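PDB 3TT2: GCN5-related N-acetyltransferase from Sphaerobacter thermophilus, which probably transfers an acyl group, most likely acetyl from acetyl-CoA as in other GNAT-family enzymes, to an acceptor substrate. Local coordinates for residues L57-V65 / L100-W111; A66-D76 / Y88-R96. All coordinates share one frame; numbering follows the deposited sequence.

Interaction 1 of 2, residues L57-V65 / L100-W111; sequences LGQEAVLVV and LGTWLVQWGEEW. With SO4 (sulfate ion), chain I.
Val62 and Trp107 form the middle of an apolar contact between strand 61-65 and helix 100-111. Val62 CG1 sits over the indole six-membered ring, 3.8 Å from its centroid and 12° off the normal, a CH-pi contact. The indole reaches the valine because its CG is anti to the backbone N (chi1 175°), which carries the ring out from the helix towards the strand. The other methyl of Val62, CG2, meets the Trp103 ring at its edge, 4.0 Å from CZ3, while CG1 also touches Leu104 CD2. One strand repeat further on, Val64 CG1 packs against Leu100 CD2 at 4.2 Å. Replacing Trp107 by alanine is likely to leave Val62 CG1 without the flat surface beneath it and to open a gap beside the backbone of Ala61.

The polar part is a single bond: Trp111 NE1 donates to Gln59 O at 3.1 Å, the acceptor lying in the indole plane but the N-H approaching from above the carbonyl plane. Glu60 CG lies 4.0 Å from CZ2 of the same ring.

Near the N-terminal end of the helix, Thr102 N gives a sulfate oxygen, O3, a 2.7 Å bond; Gly99 N also binds this ion. The ion, probably from the crystallisation liquor, sits where GNAT enzymes as a rule hold the pyrophosphate of acetyl-CoA. Strand 61-65 pairs with strands 14-16 and 71-80, and helix 136-144 packs on Thr102 and Val105.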
loop_
_atom_site.group_PDB
_atom_site.type_symbol
_atom_site.label_atom_id
_atom_site.label_comp_id
_atom_site.label_asym_id
_atom_site.label_seq_id
_atom_site.Cartn_x
_atom_site.Cartn_y
_atom_site.Cartn_z
ATOM N N LEU A 57 10.717 -14.635 6.790
ATOM C CA LEU A 57 11.868 -13.811 7.110
ATOM C C LEU A 57 13.121 -14.367 6.459
ATOM O O LEU A 57 13.963 -13.607 5.974
ATOM C CB LEU A 57 12.049 -13.713 8.617
ATOM C CG LEU A 57 11.020 -12.849 9.339
ATOM C CD1 LEU A 57 11.061 -13.125 10.849
ATOM C CD2 LEU A 57 11.299 -11.392 9.035
ATOM N N GLY A 58 13.228 -15.692 6.430
ATOM C CA GLY A 58 14.422 -16.334 5.916
ATOM C C GLY A 58 14.614 -16.030 4.447
ATOM O O GLY A 58 15.683 -15.581 4.031
ATOM N N GLN A 59 13.583 -16.323 3.662
ATOM C CA GLN A 59 13.595 -16.117 2.216
ATOM C C GLN A 59 13.224 -14.737 1.637
ATOM O O GLN A 59 13.748 -14.343 0.601
ATOM C CB GLN A 59 12.800 -17.237 1.534
ATOM C CG GLN A 59 13.191 -18.665 1.994
ATOM C CD GLN A 59 14.702 -18.941 1.996
ATOM O OE1 GLN A 59 15.485 -18.265 1.321
ATOM N NE2 GLN A 59 15.110 -19.944 2.772
ATOM N N GLU A 60 12.297 -14.031 2.281
ATOM C CA GLU A 60 11.759 -12.767 1.746
ATOM C C GLU A 60 12.343 -11.411 2.226
ATOM O O GLU A 60 11.828 -10.354 1.864
ATOM C CB GLU A 60 10.237 -12.776 1.807
ATOM C CG GLU A 60 9.681 -13.812 0.864
ATOM C CD GLU A 60 8.263 -14.248 1.181
ATOM O OE1 GLU A 60 7.497 -13.472 1.791
ATOM O OE2 GLU A 60 7.916 -15.392 0.811
ATOM N N ALA A 61 13.387 -11.429 3.048
ATOM C CA ALA A 61 13.985 -10.175 3.498
ATOM C C ALA A 61 15.490 -10.307 3.631
ATOM O O ALA A 61 16.012 -11.416 3.782
ATOM C CB ALA A 61 13.371 -9.731 4.802
ATOM N N VAL A 62 16.188 -9.178 3.559
ATOM C CA VAL A 62 17.636 -9.184 3.747
ATOM C C VAL A 62 18.072 -8.056 4.675
ATOM O O VAL A 62 17.466 -6.988 4.685
ATOM C CB VAL A 62 18.394 -9.098 2.395
ATOM C CG1 VAL A 62 18.274 -7.716 1.795
ATOM C CG2 VAL A 62 19.865 -9.467 2.565
ATOM N N LEU A 63 19.114 -8.304 5.469
ATOM C CA LEU A 63 19.680 -7.287 6.356
ATOM C C LEU A 63 21.185 -7.153 6.143
ATOM O O LEU A 63 21.921 -8.124 6.294
ATOM C CB LEU A 63 19.394 -7.645 7.809
ATOM C CG LEU A 63 20.131 -6.846 8.880
ATOM C CD1 LEU A 63 19.767 -5.398 8.731
ATOM C CD2 LEU A 63 19.754 -7.352 10.259
ATOM N N VAL A 64 21.646 -5.960 5.782
ATOM C CA VAL A 64 23.082 -5.726 5.673
ATOM C C VAL A 64 23.575 -5.220 7.021
ATOM O O VAL A 64 23.191 -4.146 7.470
ATOM C CB VAL A 64 23.441 -4.707 4.555
ATOM C CG1 VAL A 64 24.933 -4.440 4.530
ATOM C CG2 VAL A 64 23.004 -5.216 3.205
ATOM N N VAL A 65 24.414 -6.005 7.676
ATOM C CA VAL A 65 24.898 -5.608 8.984
ATOM C C VAL A 65 26.222 -4.891 8.832
ATOM O O VAL A 65 27.122 -5.355 8.128
ATOM C CB VAL A 65 25.005 -6.796 9.953
ATOM C CG1 VAL A 65 25.749 -6.389 11.232
ATOM C CG2 VAL A 65 23.621 -7.304 10.284
ATOM N N LEU A 100 25.779 0.215 -1.660
ATOM C CA LEU A 100 24.843 -0.560 -0.856
ATOM C C LEU A 100 23.411 -0.518 -1.389
ATOM O O LEU A 100 22.734 -1.544 -1.429
ATOM C CB LEU A 100 24.880 -0.085 0.594
ATOM C CG LEU A 100 25.420 -1.116 1.582
ATOM C CD1 LEU A 100 26.848 -1.513 1.223
ATOM C CD2 LEU A 100 25.349 -0.570 2.987
ATOM N N GLY A 101 22.947 0.661 -1.791
ATOM C CA GLY A 101 21.633 0.778 -2.408
ATOM C C GLY A 101 21.558 0.003 -3.716
ATOM O O GLY A 101 20.517 -0.563 -4.050
ATOM N N THR A 102 22.667 -0.026 -4.457
ATOM C CA THR A 102 22.769 -0.826 -5.681
ATOM C C THR A 102 22.671 -2.314 -5.354
ATOM O O THR A 102 22.015 -3.084 -6.058
ATOM C CB THR A 102 24.101 -0.569 -6.439
ATOM O OG1 THR A 102 24.081 0.733 -7.043
ATOM C CG2 THR A 102 24.317 -1.616 -7.518
ATOM N N TRP A 103 23.318 -2.707 -4.267
ATOM C CA TRP A 103 23.315 -4.091 -3.852
ATOM C C TRP A 103 21.896 -4.593 -3.576
ATOM O O TRP A 103 21.490 -5.621 -4.117
ATOM C CB TRP A 103 24.196 -4.258 -2.627
ATOM C CG TRP A 103 24.536 -5.662 -2.349
ATOM C CD1 TRP A 103 25.642 -6.336 -2.779
ATOM C CD2 TRP A 103 23.766 -6.593 -1.582
ATOM N NE1 TRP A 103 25.610 -7.633 -2.322
ATOM C CE2 TRP A 103 24.468 -7.814 -1.582
ATOM C CE3 TRP A 103 22.557 -6.510 -0.888
ATOM C CZ2 TRP A 103 24.000 -8.945 -0.910
ATOM C CZ3 TRP A 103 22.097 -7.626 -0.221
ATOM C CH2 TRP A 103 22.817 -8.830 -0.236
ATOM N N LEU A 104 21.143 -3.867 -2.752
ATOM C CA LEU A 104 19.748 -4.223 -2.467
ATOM C C LEU A 104 18.929 -4.371 -3.736
ATOM O O LEU A 104 18.096 -5.272 -3.857
ATOM C CB LEU A 104 19.071 -3.154 -1.614
ATOM C CG LEU A 104 19.585 -2.944 -0.200
ATOM C CD1 LEU A 104 18.686 -1.962 0.515
ATOM C CD2 LEU A 104 19.630 -4.274 0.522
ATOM N N VAL A 105 19.157 -3.462 -4.674
ATOM C CA VAL A 105 18.408 -3.468 -5.910
ATOM C C VAL A 105 18.591 -4.794 -6.629
ATOM O O VAL A 105 17.608 -5.459 -6.954
ATOM C CB VAL A 105 18.817 -2.306 -6.809
ATOM C CG1 VAL A 105 18.268 -2.501 -8.213
ATOM C CG2 VAL A 105 18.328 -1.004 -6.212
ATOM N N GLN A 106 19.845 -5.190 -6.846
ATOM C CA GLN A 106 20.130 -6.440 -7.545
ATOM C C GLN A 106 19.659 -7.651 -6.736
ATOM O O GLN A 106 19.178 -8.615 -7.306
ATOM C CB GLN A 106 21.611 -6.541 -7.948
ATOM C CG GLN A 106 21.997 -7.876 -8.614
ATOM C CD GLN A 106 22.266 -7.787 -10.127
ATOM O OE1 GLN A 106 21.695 -6.952 -10.830
ATOM N NE2 GLN A 106 23.145 -8.662 -10.623
ATOM N N TRP A 107 19.766 -7.585 -5.412
ATOM C CA TRP A 107 19.229 -8.631 -4.540
ATOM C C TRP A 107 17.772 -8.959 -4.867
ATOM O O TRP A 107 17.376 -10.124 -4.954
ATOM C CB TRP A 107 19.314 -8.205 -3.067
ATOM C CG TRP A 107 18.668 -9.195 -2.130
ATOM C CD1 TRP A 107 19.216 -10.352 -1.670
ATOM C CD2 TRP A 107 17.351 -9.120 -1.554
ATOM N NE1 TRP A 107 18.331 -11.001 -0.837
ATOM C CE2 TRP A 107 17.179 -10.269 -0.750
ATOM C CE3 TRP A 107 16.308 -8.188 -1.633
ATOM C CZ2 TRP A 107 16.010 -10.519 -0.036
ATOM C CZ3 TRP A 107 15.138 -8.433 -0.916
ATOM C CH2 TRP A 107 14.999 -9.594 -0.133
ATOM N N GLY A 108 16.977 -7.913 -5.032
ATOM C CA GLY A 108 15.580 -8.072 -5.358
ATOM C C GLY A 108 15.392 -8.592 -6.763
ATOM O O GLY A 108 14.511 -9.410 -7.012
ATOM N N GLU A 109 16.219 -8.110 -7.684
ATOM C CA GLU A 109 16.196 -8.593 -9.060
ATOM C C GLU A 109 16.567 -10.066 -9.108
ATOM O O GLU A 109 15.925 -10.855 -9.787
ATOM C CB GLU A 109 17.157 -7.793 -9.945
ATOM C CG GLU A 109 16.758 -6.346 -10.153
ATOM C CD GLU A 109 17.563 -5.670 -11.245
ATOM O OE1 GLU A 109 18.531 -6.282 -11.736
ATOM O OE2 GLU A 109 17.224 -4.531 -11.625
ATOM N N GLU A 110 17.607 -10.437 -8.377
ATOM C CA GLU A 110 18.017 -11.822 -8.357
ATOM C C GLU A 110 16.962 -12.644 -7.628
ATOM O O GLU A 110 16.849 -13.834 -7.860
ATOM C CB GLU A 110 19.403 -11.993 -7.721
ATOM C CG GLU A 110 19.389 -12.061 -6.199
ATOM C CD GLU A 110 20.509 -12.928 -5.623
ATOM O OE1 GLU A 110 21.327 -13.459 -6.411
ATOM O OE2 GLU A 110 20.562 -13.081 -4.380
ATOM N N TRP A 111 16.180 -12.009 -6.757
ATOM C CA TRP A 111 15.161 -12.742 -6.016
ATOM C C TRP A 111 14.158 -13.349 -6.982
ATOM O O TRP A 111 13.926 -14.558 -6.956
ATOM C CB TRP A 111 14.436 -11.854 -5.005
ATOM C CG TRP A 111 13.533 -12.627 -4.068
ATOM C CD1 TRP A 111 13.843 -13.065 -2.817
ATOM C CD2 TRP A 111 12.178 -13.049 -4.309
ATOM N NE1 TRP A 111 12.776 -13.730 -2.263
ATOM C CE2 TRP A 111 11.743 -13.739 -3.160
ATOM C CE3 TRP A 111 11.293 -12.919 -5.390
ATOM C CZ2 TRP A 111 10.470 -14.297 -3.058
ATOM C CZ3 TRP A 111 10.019 -13.478 -5.286
ATOM C CH2 TRP A 111 9.622 -14.154 -4.129
HETATM S S SO4 I . 24.782 3.412 -3.992
HETATM O O1 SO4 I . 24.854 3.735 -5.425
HETATM O O2 SO4 I . 23.815 4.261 -3.281
HETATM O O3 SO4 I . 24.402 2.013 -3.838
HETATM O O4 SO4 I . 26.081 3.592 -3.352
#

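Interaction 2 of 2, residues A66-D76 / Y88-R96; sequences APDGEAAAYAD and YGYVHPRFR
Ala72 CB and Phe95 CD2, 3.5 Å apart, form the apolar centre where the strands give way to loops; Ala66 CB adds a contact to Phe95 CZ at 3.8 Å. Placing its CG anti to the carbonyl carbon (chi1 -64°) brings the Phe95 ring to both alanines. Further along, Ala73 CB faces Val91 CB at 4.3 Å in a non-hydrogen-bonded pair. On the opposite face of the sheet from Ala73 and Val91, Tyr74 and Tyr90 lie side by side and point the same way, with Tyr90 CD2 at the edge of the Tyr74 ring.

The backbones are antiparallel. His92 N to Ala72 O (2.9 Å, 170° at the hydrogen) stands at the loop end; Asp76 and Tyr88 bond both ways, Tyr88 N to Asp76 O being nearly straight (176°), and the strands continue beyond them. Between these, Tyr74 N bonds Tyr90 O, whereas the return bond is weak. Ala72 and Ala73 together face Val64, a classic beta bulge.

At the polar edge, Tyr74 OH donates to Asp76 OD2 at 3.1 Å and is also bonded to Trp52 NE1. Asp76 OD1 lies 3.3 Å from Tyr88 CB. The chemistry thus implies a hairpin aligned chiefly by backbone bonds, Ala73 and Ala75 lying towards helix 100-115, Tyr74 and Tyr90 towards helix 23-36.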
loop_
_atom_site.group_PDB
_atom_site.type_symbol
_atom_site.label_atom_id
_atom_site.label_comp_id
_atom_site.label_asym_id
_atom_site.label_seq_id
_atom_site.Cartn_x
_atom_site.Cartn_y
_atom_site.Cartn_z
ATOM N N ALA A 66 26.319 -3.729 9.464
ATOM C CA ALA A 66 27.540 -2.949 9.414
ATOM C C ALA A 66 28.557 -3.515 10.415
ATOM O O ALA A 66 28.178 -4.217 11.359
ATOM C CB ALA A 66 27.234 -1.479 9.697
ATOM N N PRO A 67 29.849 -3.227 10.192
ATOM C CA PRO A 67 30.962 -3.621 11.063
ATOM C C PRO A 67 30.722 -3.312 12.545
ATOM O O PRO A 67 31.195 -4.062 13.399
ATOM C CB PRO A 67 32.118 -2.759 10.553
ATOM C CG PRO A 67 31.717 -2.281 9.188
ATOM C CD PRO A 67 30.337 -2.770 8.881
ATOM N N ASP A 68 29.976 -2.252 12.844
ATOM C CA ASP A 68 29.694 -1.882 14.232
ATOM C C ASP A 68 28.493 -2.642 14.804
ATOM O O ASP A 68 28.083 -2.412 15.941
ATOM C CB ASP A 68 29.533 -0.361 14.393
ATOM C CG ASP A 68 28.606 0.249 13.358
ATOM O OD1 ASP A 68 27.481 -0.260 13.178
ATOM O OD2 ASP A 68 29.004 1.249 12.726
ATOM N N GLY A 69 27.929 -3.538 14.000
ATOM C CA GLY A 69 26.860 -4.409 14.451
ATOM C C GLY A 69 25.480 -3.804 14.312
ATOM O O GLY A 69 24.502 -4.291 14.888
ATOM N N GLU A 70 25.401 -2.744 13.522
ATOM C CA GLU A 70 24.175 -1.977 13.397
ATOM C C GLU A 70 23.688 -2.184 11.979
ATOM O O GLU A 70 24.479 -2.502 11.084
ATOM C CB GLU A 70 24.445 -0.498 13.658
ATOM C CG GLU A 70 23.217 0.411 13.623
ATOM C CD GLU A 70 22.447 0.429 14.934
ATOM O OE1 GLU A 70 22.899 -0.218 15.905
ATOM O OE2 GLU A 70 21.392 1.099 14.992
ATOM N N ALA A 71 22.388 -2.019 11.764
ATOM C CA ALA A 71 21.829 -2.347 10.469
ATOM C C ALA A 71 22.125 -1.235 9.462
ATOM O O ALA A 71 21.611 -0.116 9.557
ATOM C CB ALA A 71 20.333 -2.533 10.605
ATOM N N ALA A 72 22.898 -1.592 8.446
ATOM C CA ALA A 72 23.330 -0.655 7.421
ATOM C C ALA A 72 22.239 -0.460 6.388
ATOM O O ALA A 72 21.986 0.650 5.933
ATOM C CB ALA A 72 24.609 -1.138 6.767
ATOM N N ALA A 73 21.605 -1.561 6.006
ATOM C CA ALA A 73 20.536 -1.525 5.017
ATOM C C ALA A 73 19.601 -2.717 5.187
ATOM O O ALA A 73 19.973 -3.736 5.771
ATOM C CB ALA A 73 21.115 -1.482 3.601
ATOM N N TYR A 74 18.376 -2.566 4.698
ATOM C CA TYR A 74 17.393 -3.630 4.776
ATOM C C TYR A 74 16.387 -3.542 3.646
ATOM O O TYR A 74 15.982 -2.446 3.260
ATOM C CB TYR A 74 16.676 -3.576 6.119
ATOM C CG TYR A 74 15.355 -4.309 6.181
ATOM C CD1 TYR A 74 14.165 -3.654 5.911
ATOM C CD2 TYR A 74 15.295 -5.655 6.546
ATOM C CE1 TYR A 74 12.950 -4.318 5.987
ATOM C CE2 TYR A 74 14.082 -6.330 6.628
ATOM C CZ TYR A 74 12.908 -5.657 6.347
ATOM O OH TYR A 74 11.692 -6.312 6.430
ATOM N N ALA A 75 15.960 -4.702 3.153
ATOM C CA ALA A 75 14.860 -4.772 2.195
ATOM C C ALA A 75 13.974 -6.008 2.392
ATOM O O ALA A 75 14.435 -7.061 2.842
ATOM C CB ALA A 75 15.387 -4.708 0.781
ATOM N N ASP A 76 12.692 -5.858 2.078
ATOM C CA ASP A 76 11.761 -6.989 2.028
ATOM C C ASP A 76 10.959 -6.964 0.711
ATOM O O ASP A 76 10.900 -5.929 0.058
ATOM C CB ASP A 76 10.849 -7.028 3.267
ATOM C CG ASP A 76 9.891 -5.822 3.368
ATOM O OD1 ASP A 76 9.612 -5.140 2.356
ATOM O OD2 ASP A 76 9.385 -5.569 4.489
ATOM N N TYR A 88 10.902 -3.310 -1.090
ATOM C CA TYR A 88 10.999 -2.141 -0.212
ATOM C C TYR A 88 12.357 -2.072 0.443
ATOM O O TYR A 88 12.638 -2.837 1.367
ATOM C CB TYR A 88 9.875 -2.200 0.834
ATOM C CG TYR A 88 8.512 -2.346 0.185
ATOM C CD1 TYR A 88 7.761 -1.228 -0.148
ATOM C CD2 TYR A 88 8.001 -3.602 -0.142
ATOM C CE1 TYR A 88 6.533 -1.353 -0.759
ATOM C CE2 TYR A 88 6.767 -3.739 -0.761
ATOM C CZ TYR A 88 6.044 -2.611 -1.065
ATOM O OH TYR A 88 4.821 -2.729 -1.676
ATOM N N GLY A 89 13.204 -1.160 -0.034
ATOM C CA GLY A 89 14.556 -1.053 0.490
ATOM C C GLY A 89 14.770 0.163 1.361
ATOM O O GLY A 89 13.966 1.103 1.326
ATOM N N TYR A 90 15.864 0.156 2.128
ATOM C CA TYR A 90 16.310 1.321 2.906
ATOM C C TYR A 90 17.803 1.230 3.059
ATOM O O TYR A 90 18.324 0.151 3.319
ATOM C CB TYR A 90 15.687 1.329 4.303
ATOM C CG TYR A 90 14.191 1.165 4.284
ATOM C CD1 TYR A 90 13.352 2.265 4.355
ATOM C CD2 TYR A 90 13.612 -0.099 4.171
ATOM C CE1 TYR A 90 11.982 2.108 4.322
ATOM C CE2 TYR A 90 12.257 -0.256 4.127
ATOM C CZ TYR A 90 11.449 0.844 4.207
ATOM O OH TYR A 90 10.097 0.652 4.162
ATOM N N VAL A 91 18.492 2.358 2.960
ATOM C CA VAL A 91 19.918 2.391 3.276
ATOM C C VAL A 91 20.179 3.562 4.195
ATOM O O VAL A 91 19.796 4.693 3.904
ATOM C CB VAL A 91 20.828 2.470 2.022
ATOM C CG1 VAL A 91 20.416 3.600 1.143
ATOM C CG2 VAL A 91 22.288 2.654 2.419
ATOM N N HIS A 92 20.815 3.273 5.320
ATOM C CA HIS A 92 21.076 4.286 6.319
ATOM C C HIS A 92 21.817 5.469 5.706
ATOM O O HIS A 92 22.777 5.280 4.955
ATOM C CB HIS A 92 21.872 3.685 7.463
ATOM C CG HIS A 92 21.727 4.437 8.739
ATOM N ND1 HIS A 92 22.344 5.649 8.956
ATOM C CD2 HIS A 92 21.018 4.163 9.857
ATOM C CE1 HIS A 92 22.031 6.085 10.161
ATOM N NE2 HIS A 92 21.228 5.203 10.729
ATOM N N PRO A 93 21.359 6.697 6.023
ATOM C CA PRO A 93 21.822 7.951 5.404
ATOM C C PRO A 93 23.336 8.191 5.497
ATOM O O PRO A 93 23.870 9.015 4.753
ATOM C CB PRO A 93 21.051 9.032 6.173
ATOM C CG PRO A 93 19.795 8.338 6.620
ATOM C CD PRO A 93 20.209 6.919 6.924
ATOM N N ARG A 94 24.007 7.501 6.412
ATOM C CA ARG A 94 25.459 7.568 6.511
ATOM C C ARG A 94 26.164 6.699 5.463
ATOM O O ARG A 94 27.320 6.960 5.085
ATOM C CB ARG A 94 25.889 7.118 7.898
ATOM C CG ARG A 94 25.503 5.677 8.197
ATOM C CD ARG A 94 25.914 5.270 9.591
ATOM N NE ARG A 94 25.265 6.087 10.609
ATOM C CZ ARG A 94 25.667 6.156 11.871
ATOM N NH1 ARG A 94 25.015 6.927 12.733
ATOM N NH2 ARG A 94 26.725 5.456 12.267
ATOM N N PHE A 95 25.473 5.651 5.022
ATOM C CA PHE A 95 26.072 4.646 4.154
ATOM C C PHE A 95 25.800 4.852 2.662
ATOM O O PHE A 95 26.186 4.021 1.839
ATOM C CB PHE A 95 25.648 3.241 4.581
ATOM C CG PHE A 95 26.127 2.844 5.950
ATOM C CD1 PHE A 95 27.453 3.001 6.319
ATOM C CD2 PHE A 95 25.242 2.314 6.875
ATOM C CE1 PHE A 95 27.894 2.633 7.587
ATOM C CE2 PHE A 95 25.669 1.943 8.142
ATOM C CZ PHE A 95 26.997 2.101 8.500
ATOM N N ARG A 96 25.114 5.939 2.313
ATOM C CA ARG A 96 24.797 6.217 0.909
ATOM C C ARG A 96 26.068 6.435 0.062
ATOM O O ARG A 96 27.052 7.017 0.537
ATOM C CB ARG A 96 23.860 7.427 0.785
ATOM C CG ARG A 96 22.966 7.698 2.003
ATOM C CD ARG A 96 21.603 6.979 1.960
ATOM N NE ARG A 96 20.476 7.885 1.671
ATOM C CZ ARG A 96 19.277 7.840 2.264
ATOM N NH1 ARG A 96 19.016 6.942 3.207
ATOM N NH2 ARG A 96 18.326 8.699 1.913
#

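Overall arrangement
From the N terminus, the chain enters interaction 1 at 57-65 and continues directly into 66-76, the first segment of interaction 2, whose opening turn reverses the chain into strand 71-80. Strand 84-91 then returns and closes the shorter loop at 88-96, with 11 residues between the two segments. Only afterwards does helix 100-115 close the wider loop of interaction 1, so interaction 2 lies wholly within it. The contacts, 11 Å apart between centres, share an interface: Val64 bonds through its N and O to Ala73 and Ala72, joining strands 61-65 and 71-80. Together they tie three successive antiparallel strands to the helix across their face, within the N-terminal GNAT domain.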